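Long-range contact in guanine nucleotide exchange factor SRM1 (Saccharomyces cerevisiae, PDB 3OF7), which promotes the exchange of GDP for GTP on the GTPases GSP1 and GSP2, binds chromatin, and is needed for nuclear export of mRNA and ribosomes: residues A[217-229]-A[249-263]. Sequence-based numbering, arbitrary orientation. Where two conformers were deposited one is given.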
loop_
_atom_site.group_PDB
_atom_site.type_symbol
_atom_site.label_atom_id
_atom_site.label_comp_id
_atom_site.label_asym_id
_atom_site.label_seq_id
_atom_site.Cartn_x
_atom_site.Cartn_y
_atom_site.Cartn_z
ATOM N N LEU A 217 -3.275 -3.618 -10.205
ATOM C CA LEU A 217 -4.399 -3.032 -10.932
ATOM C C LEU A 217 -3.964 -1.706 -11.553
ATOM O O LEU A 217 -3.102 -1.023 -11.009
ATOM C CB LEU A 217 -5.574 -2.789 -9.993
ATOM C CG LEU A 217 -6.138 -3.947 -9.160
ATOM C CD1 LEU A 217 -7.287 -3.445 -8.355
ATOM C CD2 LEU A 217 -6.593 -5.089 -10.067
ATOM N N PHE A 218 -4.556 -1.374 -12.702
ATOM C CA PHE A 218 -4.331 -0.096 -13.391
ATOM C C PHE A 218 -5.690 0.530 -13.683
ATOM O O PHE A 218 -6.670 -0.183 -13.954
ATOM C CB PHE A 218 -3.597 -0.274 -14.736
ATOM C CG PHE A 218 -2.281 -1.013 -14.658
ATOM C CD1 PHE A 218 -1.084 -0.319 -14.522
ATOM C CD2 PHE A 218 -2.237 -2.404 -14.760
ATOM C CE1 PHE A 218 0.144 -0.989 -14.471
ATOM C CE2 PHE A 218 -1.016 -3.091 -14.698
ATOM C CZ PHE A 218 0.178 -2.382 -14.553
ATOM N N LEU A 219 -5.745 1.861 -13.634
ATOM C CA LEU A 219 -6.946 2.619 -13.995
ATOM C C LEU A 219 -6.593 3.574 -15.130
ATOM O O LEU A 219 -5.531 4.206 -15.103
ATOM C CB LEU A 219 -7.462 3.419 -12.794
ATOM C CG LEU A 219 -8.731 4.271 -12.951
ATOM C CD1 LEU A 219 -9.958 3.420 -13.323
ATOM C CD2 LEU A 219 -8.995 5.029 -11.642
ATOM N N ASP A 220 -7.463 3.669 -16.133
ATOM C CA ASP A 220 -7.193 4.599 -17.238
ATOM C C ASP A 220 -8.123 5.809 -17.239
ATOM O O ASP A 220 -9.039 5.901 -16.418
ATOM C CB ASP A 220 -7.124 3.881 -18.598
ATOM C CG ASP A 220 -8.482 3.488 -19.145
ATOM O OD1 ASP A 220 -9.519 3.937 -18.615
ATOM O OD2 ASP A 220 -8.502 2.712 -20.129
ATOM N N GLU A 221 -7.877 6.732 -18.170
ATOM C CA GLU A 221 -8.624 7.993 -18.258
ATOM C C GLU A 221 -10.139 7.834 -18.346
ATOM O O GLU A 221 -10.866 8.668 -17.814
ATOM C CB GLU A 221 -8.157 8.812 -19.459
ATOM C CG GLU A 221 -6.730 9.276 -19.403
ATOM C CD GLU A 221 -6.350 10.045 -20.651
ATOM O OE1 GLU A 221 -6.395 11.294 -20.611
ATOM O OE2 GLU A 221 -6.030 9.402 -21.672
ATOM N N GLU A 222 -10.612 6.784 -19.021
ATOM C CA GLU A 222 -12.062 6.576 -19.178
ATOM C C GLU A 222 -12.693 5.795 -18.021
ATOM O O GLU A 222 -13.917 5.639 -17.956
ATOM C CB GLU A 222 -12.409 5.943 -20.543
ATOM C CG GLU A 222 -12.076 4.449 -20.688
ATOM C CD GLU A 222 -12.806 3.782 -21.859
ATOM O OE1 GLU A 222 -13.842 4.313 -22.307
ATOM O OE2 GLU A 222 -12.336 2.727 -22.334
ATOM N N GLY A 223 -11.861 5.319 -17.095
ATOM C CA GLY A 223 -12.373 4.634 -15.916
ATOM C C GLY A 223 -12.391 3.122 -16.029
ATOM O O GLY A 223 -13.050 2.451 -15.238
ATOM N N MET A 224 -11.675 2.586 -17.014
ATOM C CA MET A 224 -11.540 1.136 -17.169
ATOM C C MET A 224 -10.444 0.641 -16.220
ATOM O O MET A 224 -9.404 1.292 -16.062
ATOM C CB MET A 224 -11.204 0.773 -18.620
ATOM C CG MET A 224 -11.263 -0.727 -18.961
ATOM S SD MET A 224 -12.931 -1.431 -19.071
ATOM C CE MET A 224 -13.427 -0.853 -20.709
ATOM N N VAL A 225 -10.690 -0.500 -15.582
ATOM C CA VAL A 225 -9.701 -1.141 -14.697
ATOM C C VAL A 225 -9.075 -2.345 -15.384
ATOM O O VAL A 225 -9.767 -3.136 -16.030
ATOM C CB VAL A 225 -10.329 -1.600 -13.362
ATOM C CG1 VAL A 225 -9.250 -2.115 -12.386
ATOM C CG2 VAL A 225 -11.124 -0.473 -12.724
ATOM N N PHE A 226 -7.761 -2.473 -15.243
ATOM C CA PHE A 226 -7.009 -3.588 -15.789
ATOM C C PHE A 226 -6.302 -4.293 -14.654
ATOM O O PHE A 226 -5.891 -3.650 -13.684
ATOM C CB PHE A 226 -5.970 -3.090 -16.791
ATOM C CG PHE A 226 -6.567 -2.313 -17.925
ATOM C CD1 PHE A 226 -6.893 -0.972 -17.769
ATOM C CD2 PHE A 226 -6.848 -2.939 -19.133
ATOM C CE1 PHE A 226 -7.467 -0.253 -18.819
ATOM C CE2 PHE A 226 -7.423 -2.229 -20.189
ATOM C CZ PHE A 226 -7.728 -0.887 -20.031
ATOM N N ALA A 227 -6.154 -5.604 -14.781
ATOM C CA ALA A 227 -5.452 -6.382 -13.762
ATOM C C ALA A 227 -4.380 -7.246 -14.411
ATOM O O ALA A 227 -4.513 -7.652 -15.578
ATOM C CB ALA A 227 -6.440 -7.211 -12.960
ATOM N N TRP A 228 -3.307 -7.501 -13.663
ATOM C CA TRP A 228 -2.142 -8.227 -14.157
ATOM C C TRP A 228 -1.469 -8.970 -13.001
ATOM O O TRP A 228 -1.195 -8.376 -11.950
ATOM C CB TRP A 228 -1.171 -7.228 -14.801
ATOM C CG TRP A 228 0.135 -7.755 -15.377
ATOM C CD1 TRP A 228 0.384 -8.999 -15.910
ATOM C CD2 TRP A 228 1.345 -7.006 -15.532
ATOM N NE1 TRP A 228 1.690 -9.069 -16.358
ATOM C CE2 TRP A 228 2.298 -7.859 -16.140
ATOM C CE3 TRP A 228 1.724 -5.695 -15.199
ATOM C CZ2 TRP A 228 3.607 -7.444 -16.421
ATOM C CZ3 TRP A 228 3.023 -5.280 -15.487
ATOM C CH2 TRP A 228 3.953 -6.155 -16.082
ATOM N N GLY A 229 -1.209 -10.262 -13.198
ATOM C CA GLY A 229 -0.437 -11.051 -12.237
ATOM C C GLY A 229 -1.114 -12.357 -11.869
ATOM O O GLY A 229 -1.867 -12.925 -12.673
ATOM N N LEU A 249 -1.065 -13.655 -19.029
ATOM C CA LEU A 249 -0.324 -12.889 -18.017
ATOM C C LEU A 249 0.122 -11.531 -18.578
ATOM O O LEU A 249 1.306 -11.301 -18.840
ATOM C CB LEU A 249 0.859 -13.703 -17.466
ATOM C CG LEU A 249 1.669 -13.153 -16.280
ATOM C CD1 LEU A 249 0.803 -13.088 -15.014
ATOM C CD2 LEU A 249 2.895 -14.008 -16.027
ATOM N N ASP A 250 -0.861 -10.656 -18.771
ATOM C CA ASP A 250 -0.649 -9.269 -19.211
ATOM C C ASP A 250 -1.876 -8.454 -18.805
ATOM O O ASP A 250 -2.959 -9.026 -18.627
ATOM C CB ASP A 250 -0.390 -9.176 -20.726
ATOM C CG ASP A 250 -1.511 -9.769 -21.553
ATOM O OD1 ASP A 250 -1.497 -10.995 -21.769
ATOM O OD2 ASP A 250 -2.404 -9.010 -21.981
ATOM N N PRO A 251 -1.730 -7.119 -18.651
ATOM C CA PRO A 251 -2.856 -6.356 -18.091
ATOM C C PRO A 251 -4.095 -6.425 -18.974
ATOM O O PRO A 251 -4.005 -6.176 -20.173
ATOM C CB PRO A 251 -2.313 -4.914 -18.013
ATOM C CG PRO A 251 -0.826 -5.080 -17.954
ATOM C CD PRO A 251 -0.545 -6.269 -18.853
ATOM N N ARG A 252 -5.229 -6.771 -18.371
ATOM C CA ARG A 252 -6.471 -7.001 -19.096
ATOM C C ARG A 252 -7.662 -6.477 -18.312
ATOM O O ARG A 252 -7.696 -6.600 -17.084
ATOM C CB ARG A 252 -6.656 -8.504 -19.366
ATOM C CG ARG A 252 -5.754 -9.050 -20.461
ATOM C CD ARG A 252 -5.750 -10.569 -20.472
ATOM N NE ARG A 252 -4.743 -11.087 -21.391
ATOM C CZ ARG A 252 -5.005 -11.846 -22.451
ATOM N NH1 ARG A 252 -6.253 -12.203 -22.725
ATOM N NH2 ARG A 252 -4.012 -12.261 -23.220
ATOM N N PRO A 253 -8.661 -5.913 -19.020
ATOM C CA PRO A 253 -9.879 -5.490 -18.353
ATOM C C PRO A 253 -10.746 -6.701 -18.023
ATOM O O PRO A 253 -10.411 -7.823 -18.395
ATOM C CB PRO A 253 -10.553 -4.584 -19.394
ATOM C CG PRO A 253 -10.112 -5.155 -20.711
ATOM C CD PRO A 253 -8.745 -5.748 -20.488
ATOM N N PHE A 254 -11.835 -6.473 -17.310
ATOM C CA PHE A 254 -12.691 -7.557 -16.853
ATOM C C PHE A 254 -14.104 -7.039 -16.644
ATOM O O PHE A 254 -14.837 -7.505 -15.766
ATOM C CB PHE A 254 -12.113 -8.225 -15.583
ATOM C CG PHE A 254 -11.687 -7.252 -14.513
ATOM C CD1 PHE A 254 -12.550 -6.923 -13.473
ATOM C CD2 PHE A 254 -10.419 -6.676 -14.539
ATOM C CE1 PHE A 254 -12.163 -6.024 -12.471
ATOM C CE2 PHE A 254 -10.024 -5.773 -13.544
ATOM C CZ PHE A 254 -10.907 -5.449 -12.511
ATOM N N GLY A 255 -14.479 -6.063 -17.468
ATOM C CA GLY A 255 -15.838 -5.538 -17.488
ATOM C C GLY A 255 -16.164 -4.517 -16.418
ATOM O O GLY A 255 -17.330 -4.168 -16.233
ATOM N N LEU A 256 -15.143 -4.038 -15.706
ATOM C CA LEU A 256 -15.342 -3.027 -14.672
ATOM C C LEU A 256 -15.000 -1.659 -15.245
ATOM O O LEU A 256 -13.847 -1.404 -15.634
ATOM C CB LEU A 256 -14.488 -3.329 -13.432
ATOM C CG LEU A 256 -14.551 -2.375 -12.231
ATOM C CD1 LEU A 256 -15.956 -2.219 -11.683
ATOM C CD2 LEU A 256 -13.608 -2.865 -11.131
ATOM N N ARG A 257 -16.016 -0.797 -15.280
ATOM C CA ARG A 257 -15.970 0.499 -15.959
ATOM C C ARG A 257 -16.411 1.629 -15.042
ATOM O O ARG A 257 -16.925 1.389 -13.940
ATOM C CB ARG A 257 -16.902 0.481 -17.186
ATOM C CG ARG A 257 -16.402 -0.335 -18.377
ATOM C CD ARG A 257 -17.540 -0.626 -19.358
ATOM N NE ARG A 257 -18.422 -1.676 -18.850
ATOM C CZ ARG A 257 -18.356 -2.960 -19.200
ATOM N NH1 ARG A 257 -17.456 -3.380 -20.086
ATOM N NH2 ARG A 257 -19.200 -3.831 -18.664
ATOM N N HIS A 258 -16.226 2.862 -15.517
ATOM C CA HIS A 258 -16.700 4.081 -14.838
ATOM C C HIS A 258 -16.065 4.307 -13.457
ATOM O O HIS A 258 -16.671 4.923 -12.574
ATOM C CB HIS A 258 -18.239 4.099 -14.734
ATOM C CG HIS A 258 -18.938 3.719 -16.004
ATOM N ND1 HIS A 258 -19.755 2.610 -16.102
ATOM C CD2 HIS A 258 -18.928 4.287 -17.234
ATOM C CE1 HIS A 258 -20.227 2.520 -17.333
ATOM N NE2 HIS A 258 -19.737 3.524 -18.041
ATOM N N VAL A 259 -14.842 3.817 -13.284
ATOM C CA VAL A 259 -14.154 3.877 -11.993
ATOM C C VAL A 259 -13.264 5.118 -11.891
ATOM O O VAL A 259 -12.592 5.471 -12.848
ATOM C CB VAL A 259 -13.321 2.588 -11.769
ATOM C CG1 VAL A 259 -12.464 2.691 -10.492
ATOM C CG2 VAL A 259 -14.248 1.383 -11.691
ATOM N N LYS A 260 -13.268 5.776 -10.728
ATOM C CA LYS A 260 -12.431 6.962 -10.528
ATOM C C LYS A 260 -11.281 6.733 -9.547
ATOM O O LYS A 260 -10.370 7.555 -9.449
ATOM C CB LYS A 260 -13.268 8.182 -10.115
ATOM C CG LYS A 260 -14.020 8.069 -8.792
ATOM C CD LYS A 260 -14.350 9.466 -8.270
ATOM C CE LYS A 260 -15.125 9.421 -6.968
ATOM N NZ LYS A 260 -16.534 9.018 -7.195
ATOM N N TYR A 261 -11.322 5.617 -8.824
ATOM C CA TYR A 261 -10.286 5.316 -7.845
ATOM C C TYR A 261 -10.178 3.815 -7.628
ATOM O O TYR A 261 -11.185 3.128 -7.476
ATOM C CB TYR A 261 -10.592 6.026 -6.522
ATOM C CG TYR A 261 -9.673 5.671 -5.363
ATOM C CD1 TYR A 261 -8.424 6.278 -5.223
ATOM C CD2 TYR A 261 -10.070 4.745 -4.397
ATOM C CE1 TYR A 261 -7.578 5.958 -4.145
ATOM C CE2 TYR A 261 -9.243 4.416 -3.320
ATOM C CZ TYR A 261 -7.997 5.032 -3.200
ATOM O OH TYR A 261 -7.182 4.706 -2.143
ATOM N N ILE A 262 -8.948 3.321 -7.599
ATOM C CA ILE A 262 -8.701 1.905 -7.307
ATOM C C ILE A 262 -7.772 1.759 -6.101
ATOM O O ILE A 262 -6.914 2.609 -5.856
ATOM C CB ILE A 262 -8.128 1.142 -8.525
ATOM C CG1 ILE A 262 -6.920 1.873 -9.118
ATOM C CG2 ILE A 262 -9.215 0.919 -9.604
ATOM C CD1 ILE A 262 -6.089 1.027 -10.081
ATOM N N ALA A 263 -7.959 0.680 -5.350
ATOM C CA ALA A 263 -7.070 0.340 -4.247
ATOM C C ALA A 263 -7.053 -1.168 -4.157
ATOM O O ALA A 263 -7.993 -1.828 -4.616
ATOM C CB ALA A 263 -7.565 0.950 -2.940
HETATM O O HOH W 1 -15.173 3.084 -18.306
HETATM O O HOH W 2 -12.363 -3.892 -16.308
HETATM O O HOH W 3 -4.394 -10.216 -16.736
#
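V225 puts its two methyls on different partners: F254 for CG1, and L256, V259 and I262 for CG2. Its CB sits 4.0 Å from CZ of F254. CG1, anti to the backbone N (chi1 -173°), reaches the F254 ring, with CZ at 3.7 Å. CG2 of V225 runs alongside CD2 of L256, touches CG2 of V259 at 3.8 Å and, at right angles to that, meets CG2 of I262. I262 in turn sends CD1 against CB of L217 and CB of L219. Strand 261-263, in the next sheet, lies antiparallel to 217-220, the axes 7.6 Å apart, with side chains rather than backbone bonds between them. Backbone bonds frame this core: V225 N gives to L256 O at 3.3 Å, and V259 N to G223 O at 3.0 Å. After strand 252-253 a water bridges, donating to V225 O and accepting from the amides of F254 and L256. Further along, A227 and R252 exchange two backbone bonds as an antiparallel hydrogen-bonded pair. Beyond them P251 lies over one face of W228, its CD 3.9 Å from the five-membered-ring centroid in a CH-pi contact, while its CG touches CE2 of F218. The short, weakly bonded strand 252-253 is the outermost of a four-stranded blade, and the chain then runs on into 259-264, first strand of the next: the blade-to-blade passage of the RCC1-type beta-propeller.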